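Enterotoxin SEN variant (Staphylococcus aureus, PDB 6KRY) probably acts as a secreted superantigen toxin of the staphylococcal and streptococcal enterotoxin family. Local coordinates at residues A[108-122]-A[135-149]. Sequence-based numbering, arbitrary orientation.
Sequences TIYDGNQLDEERVIG and FVIKTKKAKVTVQEL
Arg119 and Ile121 exchange paired backbone hydrogen bonds with Thr139 and Ile137, zipping up the antiparallel hairpin of strands 114-127 and 130-139 that opens the beta-grasp domain of this superantigen fold. It is a worked example of how a hairpin resumes its pairing where both chains turn a corner, at Asp116-Glu117 and at Lys140: past the bend, Leu115 N donates to Lys140 O (2.8 Å) and Ala142 N to Asn113 O.

There a side chain takes over from the backbone. The side chain of Asn113, swung opposite its backbone N (chi1 -163°), lays its amide against the backbone of Lys143 and imitates a strand neighbour: OD1 accepts from Lys143 N on an in-plane lone pair (2.8 Å), and ND2 donates to Lys143 O almost straight (2.9 Å, 174° at the hydrogen). Together the two bonds fix the rotation of the amide.

Apolar packing differs on the two faces. On the face of the buried Ile121 and Ile137, Ile121 CD1 meets Leu149 CD2 at 3.7 Å, the two side chains crossing at about a right angle, which seats the hairpin on the first turn of helix 146-161. On the exposed face Val120 CG1 presses tightly on Val136 CB (3.3 Å). Near the corner, Leu115 CD2 lies over one face of the Arg119 guanidinium, offset toward its rim, and also touches Ala142 CB.

Polar groups converge on the Glu148 carboxylate. Lys141, extended beyond CG, carries NZ to Glu148 OE1 in a salt bridge; Lys152 pairs with OE2, to which Thr139 OG1 also donates. A water also bridges the segments, donating to Thr108 OG1 (2.8 Å) and accepting from Lys141 NZ (3.0 Å).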
loop_
_atom_site.group_PDB
_atom_site.type_symbol
_atom_site.label_atom_id
_atom_site.label_comp_id
_atom_site.label_asym_id
_atom_site.label_seq_id
_atom_site.Cartn_x
_atom_site.Cartn_y
_atom_site.Cartn_z
ATOM N N THR A 108 5.630 -6.813 -8.540
ATOM C CA THR A 108 7.034 -6.884 -8.890
ATOM C C THR A 108 7.269 -8.216 -9.618
ATOM O O THR A 108 6.668 -9.234 -9.276
ATOM C CB THR A 108 7.951 -6.761 -7.662
ATOM O OG1 THR A 108 7.497 -7.683 -6.665
ATOM C CG2 THR A 108 7.969 -5.328 -7.146
ATOM N N ILE A 109 8.175 -8.186 -10.596
ATOM C CA ILE A 109 8.722 -9.409 -11.230
ATOM C C ILE A 109 9.331 -10.277 -10.124
ATOM O O ILE A 109 10.016 -9.768 -9.227
ATOM C CB ILE A 109 9.724 -9.009 -12.341
ATOM C CG1 ILE A 109 9.042 -8.353 -13.552
ATOM C CG2 ILE A 109 10.609 -10.190 -12.749
ATOM C CD1 ILE A 109 8.134 -9.246 -14.333
ATOM N N TYR A 110 9.035 -11.583 -10.153
ATOM C CA TYR A 110 9.474 -12.496 -9.163
ATOM C C TYR A 110 10.935 -12.879 -9.422
ATOM O O TYR A 110 11.722 -12.851 -8.504
ATOM C CB TYR A 110 8.600 -13.753 -9.153
ATOM C CG TYR A 110 9.197 -14.905 -8.388
ATOM C CD1 TYR A 110 9.120 -14.959 -7.010
ATOM C CD2 TYR A 110 9.829 -15.943 -9.055
ATOM C CE1 TYR A 110 9.656 -16.028 -6.310
ATOM C CE2 TYR A 110 10.405 -17.000 -8.363
ATOM C CZ TYR A 110 10.290 -17.053 -6.990
ATOM O OH TYR A 110 10.850 -18.097 -6.309
ATOM N N ASP A 111 11.252 -13.271 -10.679
ATOM C CA ASP A 111 12.524 -13.890 -11.038
ATOM C C ASP A 111 13.635 -12.865 -10.822
ATOM O O ASP A 111 13.564 -11.789 -11.356
ATOM C CB ASP A 111 12.528 -14.385 -12.497
ATOM C CG ASP A 111 11.557 -15.539 -12.647
ATOM O OD1 ASP A 111 11.778 -16.576 -11.970
ATOM O OD2 ASP A 111 10.533 -15.355 -13.316
ATOM N N GLY A 112 14.679 -13.255 -10.065
ATOM C CA GLY A 112 15.856 -12.436 -9.907
ATOM C C GLY A 112 15.692 -11.344 -8.861
ATOM O O GLY A 112 16.609 -10.531 -8.681
ATOM N N ASN A 113 14.525 -11.281 -8.190
ATOM C CA ASN A 113 14.230 -10.175 -7.275
ATOM C C ASN A 113 14.200 -10.652 -5.817
ATOM O O ASN A 113 13.995 -9.833 -4.880
ATOM C CB ASN A 113 12.879 -9.529 -7.583
ATOM C CG ASN A 113 12.728 -8.164 -6.949
ATOM O OD1 ASN A 113 13.649 -7.325 -7.039
ATOM N ND2 ASN A 113 11.562 -7.919 -6.353
ATOM N N GLN A 114 14.464 -11.941 -5.587
ATOM C CA GLN A 114 14.331 -12.471 -4.256
ATOM C C GLN A 114 15.641 -12.361 -3.478
ATOM O O GLN A 114 16.609 -13.021 -3.830
ATOM C CB GLN A 114 13.917 -13.938 -4.344
ATOM C CG GLN A 114 12.714 -14.183 -5.249
ATOM C CD GLN A 114 11.524 -13.372 -4.807
ATOM O OE1 GLN A 114 11.144 -13.403 -3.627
ATOM N NE2 GLN A 114 10.929 -12.627 -5.736
ATOM N N LEU A 115 15.653 -11.616 -2.358
ATOM C CA LEU A 115 16.897 -11.499 -1.532
ATOM C C LEU A 115 17.181 -12.780 -0.730
ATOM O O LEU A 115 16.288 -13.562 -0.391
ATOM C CB LEU A 115 16.767 -10.310 -0.585
ATOM C CG LEU A 115 16.586 -8.970 -1.291
ATOM C CD1 LEU A 115 16.225 -7.927 -0.277
ATOM C CD2 LEU A 115 17.854 -8.586 -2.067
ATOM N N ASP A 116 18.455 -12.966 -0.383
ATOM C CA ASP A 116 18.868 -14.162 0.386
ATOM C C ASP A 116 18.465 -13.987 1.858
ATOM O O ASP A 116 18.322 -14.947 2.582
ATOM C CB ASP A 116 20.369 -14.461 0.215
ATOM C CG ASP A 116 21.347 -13.363 0.640
ATOM O OD1 ASP A 116 20.908 -12.255 1.011
ATOM O OD2 ASP A 116 22.573 -13.628 0.587
ATOM N N GLU A 117 18.265 -12.746 2.296
ATOM C CA GLU A 117 17.635 -12.538 3.597
ATOM C C GLU A 117 16.906 -11.193 3.615
ATOM O O GLU A 117 17.095 -10.402 2.719
ATOM C CB GLU A 117 18.673 -12.584 4.707
ATOM C CG GLU A 117 19.793 -11.595 4.503
ATOM C CD GLU A 117 21.018 -11.907 5.343
ATOM O OE1 GLU A 117 21.610 -10.939 5.895
ATOM O OE2 GLU A 117 21.366 -13.116 5.456
ATOM N N GLU A 118 16.091 -11.005 4.657
ATOM C CA GLU A 118 15.255 -9.843 4.870
ATOM C C GLU A 118 16.101 -8.575 4.806
ATOM O O GLU A 118 17.056 -8.470 5.534
ATOM C CB GLU A 118 14.650 -9.852 6.280
ATOM C CG GLU A 118 13.552 -10.875 6.487
ATOM C CD GLU A 118 12.264 -10.599 5.736
ATOM O OE1 GLU A 118 12.183 -9.553 5.039
ATOM O OE2 GLU A 118 11.329 -11.424 5.854
ATOM N N ARG A 119 15.710 -7.606 3.975
ATOM C CA ARG A 119 16.303 -6.297 3.989
ATOM C C ARG A 119 15.533 -5.480 5.022
ATOM O O ARG A 119 14.260 -5.579 5.095
ATOM C CB ARG A 119 16.228 -5.640 2.613
ATOM C CG ARG A 119 17.180 -4.468 2.391
ATOM C CD ARG A 119 17.596 -4.331 0.928
ATOM N NE ARG A 119 18.694 -5.164 0.442
ATOM C CZ ARG A 119 18.980 -5.355 -0.838
ATOM N NH1 ARG A 119 18.203 -4.873 -1.782
ATOM N NH2 ARG A 119 20.042 -6.047 -1.178
ATOM N N VAL A 120 16.283 -4.728 5.839
ATOM C CA VAL A 120 15.708 -3.909 6.882
ATOM C C VAL A 120 15.704 -2.448 6.430
ATOM O O VAL A 120 16.684 -1.935 5.899
ATOM C CB VAL A 120 16.472 -4.103 8.207
ATOM C CG1 VAL A 120 15.859 -3.265 9.315
ATOM C CG2 VAL A 120 16.476 -5.576 8.620
ATOM N N ILE A 121 14.570 -1.777 6.617
ATOM C CA ILE A 121 14.397 -0.358 6.282
ATOM C C ILE A 121 14.006 0.404 7.550
ATOM O O ILE A 121 13.045 0.018 8.243
ATOM C CB ILE A 121 13.344 -0.210 5.174
ATOM C CG1 ILE A 121 13.847 -0.870 3.888
ATOM C CG2 ILE A 121 12.989 1.254 4.993
ATOM C CD1 ILE A 121 12.847 -0.866 2.748
ATOM N N GLY A 122 14.785 1.448 7.855
ATOM C CA GLY A 122 14.593 2.266 9.075
ATOM C C GLY A 122 13.467 3.265 8.859
ATOM O O GLY A 122 13.353 3.830 7.781
ATOM N N PHE A 135 11.436 2.487 14.329
ATOM C CA PHE A 135 11.214 1.071 14.104
ATOM C C PHE A 135 11.680 0.730 12.685
ATOM O O PHE A 135 12.008 1.622 11.917
ATOM C CB PHE A 135 9.759 0.688 14.377
ATOM C CG PHE A 135 8.725 1.369 13.530
ATOM C CD1 PHE A 135 8.464 0.930 12.234
ATOM C CD2 PHE A 135 7.989 2.416 14.045
ATOM C CE1 PHE A 135 7.462 1.525 11.496
ATOM C CE2 PHE A 135 7.021 3.039 13.275
ATOM C CZ PHE A 135 6.749 2.577 12.013
ATOM N N VAL A 136 11.715 -0.561 12.357
ATOM C CA VAL A 136 12.044 -0.966 11.026
ATOM C C VAL A 136 10.866 -1.726 10.443
ATOM O O VAL A 136 10.015 -2.186 11.136
ATOM C CB VAL A 136 13.323 -1.812 10.935
ATOM C CG1 VAL A 136 14.491 -1.119 11.616
ATOM C CG2 VAL A 136 13.097 -3.196 11.477
ATOM N N ILE A 137 10.872 -1.826 9.118
ATOM C CA ILE A 137 10.019 -2.732 8.355
ATOM C C ILE A 137 10.979 -3.533 7.470
ATOM O O ILE A 137 12.141 -3.128 7.270
ATOM C CB ILE A 137 8.966 -1.971 7.534
ATOM C CG1 ILE A 137 9.647 -1.078 6.499
ATOM C CG2 ILE A 137 8.022 -1.176 8.431
ATOM C CD1 ILE A 137 8.706 -0.426 5.525
ATOM N N LYS A 138 10.516 -4.671 6.978
ATOM C CA LYS A 138 11.362 -5.578 6.273
ATOM C C LYS A 138 10.696 -6.018 4.978
ATOM O O LYS A 138 9.492 -6.003 4.861
ATOM C CB LYS A 138 11.607 -6.826 7.114
ATOM C CG LYS A 138 12.322 -6.529 8.416
ATOM C CD LYS A 138 12.665 -7.746 9.228
ATOM C CE LYS A 138 12.981 -7.316 10.641
ATOM N NZ LYS A 138 13.868 -8.303 11.275
ATOM N N THR A 139 11.527 -6.396 4.014
ATOM C CA THR A 139 11.070 -6.956 2.731
ATOM C C THR A 139 12.111 -7.966 2.257
ATOM O O THR A 139 13.295 -7.855 2.603
ATOM C CB THR A 139 10.811 -5.877 1.671
ATOM O OG1 THR A 139 10.260 -6.449 0.490
ATOM C CG2 THR A 139 12.050 -5.114 1.273
ATOM N N LYS A 140 11.641 -8.912 1.458
ATOM C CA LYS A 140 12.507 -9.898 0.862
ATOM C C LYS A 140 12.805 -9.559 -0.598
ATOM O O LYS A 140 13.372 -10.389 -1.313
ATOM C CB LYS A 140 11.876 -11.288 0.965
ATOM C CG LYS A 140 12.266 -12.048 2.226
ATOM C CD LYS A 140 13.322 -13.136 1.999
ATOM C CE LYS A 140 13.474 -14.043 3.207
ATOM N NZ LYS A 140 14.218 -15.283 2.883
ATOM N N LYS A 141 12.446 -8.358 -1.032
ATOM C CA LYS A 141 12.468 -7.957 -2.443
ATOM C C LYS A 141 13.518 -6.887 -2.674
ATOM O O LYS A 141 13.598 -5.953 -1.887
ATOM C CB LYS A 141 11.107 -7.400 -2.841
ATOM C CG LYS A 141 9.946 -8.349 -2.561
ATOM C CD LYS A 141 8.584 -7.804 -2.944
ATOM C CE LYS A 141 7.512 -8.864 -2.754
ATOM N NZ LYS A 141 6.179 -8.300 -2.566
ATOM N N ALA A 142 14.303 -7.041 -3.749
ATOM C CA ALA A 142 15.335 -6.052 -4.118
ATOM C C ALA A 142 14.664 -4.771 -4.626
ATOM O O ALA A 142 14.996 -3.677 -4.197
ATOM C CB ALA A 142 16.306 -6.617 -5.126
ATOM N N LYS A 143 13.708 -4.947 -5.543
ATOM C CA LYS A 143 12.764 -3.964 -5.991
ATOM C C LYS A 143 11.453 -4.210 -5.251
ATOM O O LYS A 143 10.933 -5.316 -5.325
ATOM C CB LYS A 143 12.468 -4.083 -7.490
ATOM C CG LYS A 143 13.606 -3.676 -8.410
ATOM C CD LYS A 143 13.161 -3.542 -9.839
ATOM C CE LYS A 143 14.352 -3.185 -10.689
ATOM N NZ LYS A 143 14.007 -3.061 -12.123
ATOM N N VAL A 144 10.920 -3.154 -4.620
ATOM C CA VAL A 144 9.748 -3.247 -3.737
ATOM C C VAL A 144 8.801 -2.102 -4.087
ATOM O O VAL A 144 9.248 -1.013 -4.456
ATOM C CB VAL A 144 10.156 -3.257 -2.248
ATOM C CG1 VAL A 144 10.757 -1.938 -1.790
ATOM C CG2 VAL A 144 9.018 -3.637 -1.318
ATOM N N THR A 145 7.496 -2.365 -4.039
ATOM C CA THR A 145 6.567 -1.270 -4.305
ATOM C C THR A 145 6.497 -0.342 -3.089
ATOM O O THR A 145 6.628 -0.770 -1.925
ATOM C CB THR A 145 5.154 -1.698 -4.687
ATOM O OG1 THR A 145 4.591 -2.354 -3.556
ATOM C CG2 THR A 145 5.172 -2.545 -5.948
ATOM N N VAL A 146 6.300 0.942 -3.397
ATOM C CA VAL A 146 6.036 1.896 -2.352
ATOM C C VAL A 146 4.811 1.431 -1.553
ATOM O O VAL A 146 4.757 1.570 -0.316
ATOM C CB VAL A 146 5.918 3.319 -2.943
ATOM C CG1 VAL A 146 5.473 4.313 -1.894
ATOM C CG2 VAL A 146 7.247 3.776 -3.530
ATOM N N GLN A 147 3.807 0.874 -2.251
ATOM C CA GLN A 147 2.609 0.433 -1.567
ATOM C C GLN A 147 2.974 -0.529 -0.407
ATOM O O GLN A 147 2.441 -0.435 0.691
ATOM C CB GLN A 147 1.643 -0.216 -2.554
ATOM C CG GLN A 147 0.379 -0.738 -1.886
ATOM C CD GLN A 147 -0.657 -1.357 -2.789
ATOM O OE1 GLN A 147 -1.734 -1.693 -2.317
ATOM N NE2 GLN A 147 -0.371 -1.501 -4.079
ATOM N N GLU A 148 3.872 -1.477 -0.674
ATOM C CA GLU A 148 4.273 -2.460 0.350
ATOM C C GLU A 148 4.888 -1.746 1.555
ATOM O O GLU A 148 4.518 -2.025 2.697
ATOM C CB GLU A 148 5.231 -3.494 -0.218
ATOM C CG GLU A 148 5.724 -4.467 0.834
ATOM C CD GLU A 148 6.465 -5.679 0.283
ATOM O OE1 GLU A 148 6.349 -5.983 -0.946
ATOM O OE2 GLU A 148 7.202 -6.289 1.089
ATOM N N LEU A 149 5.820 -0.828 1.294
ATOM C CA LEU A 149 6.511 -0.069 2.379
ATOM C C LEU A 149 5.517 0.803 3.161
ATOM O O LEU A 149 5.522 0.791 4.392
ATOM C CB LEU A 149 7.638 0.799 1.805
ATOM C CG LEU A 149 8.706 0.066 1.000
ATOM C CD1 LEU A 149 9.825 1.009 0.585
ATOM C CD2 LEU A 149 9.267 -1.126 1.795
HETATM O O HOH W 1 5.377 -6.825 -5.017
#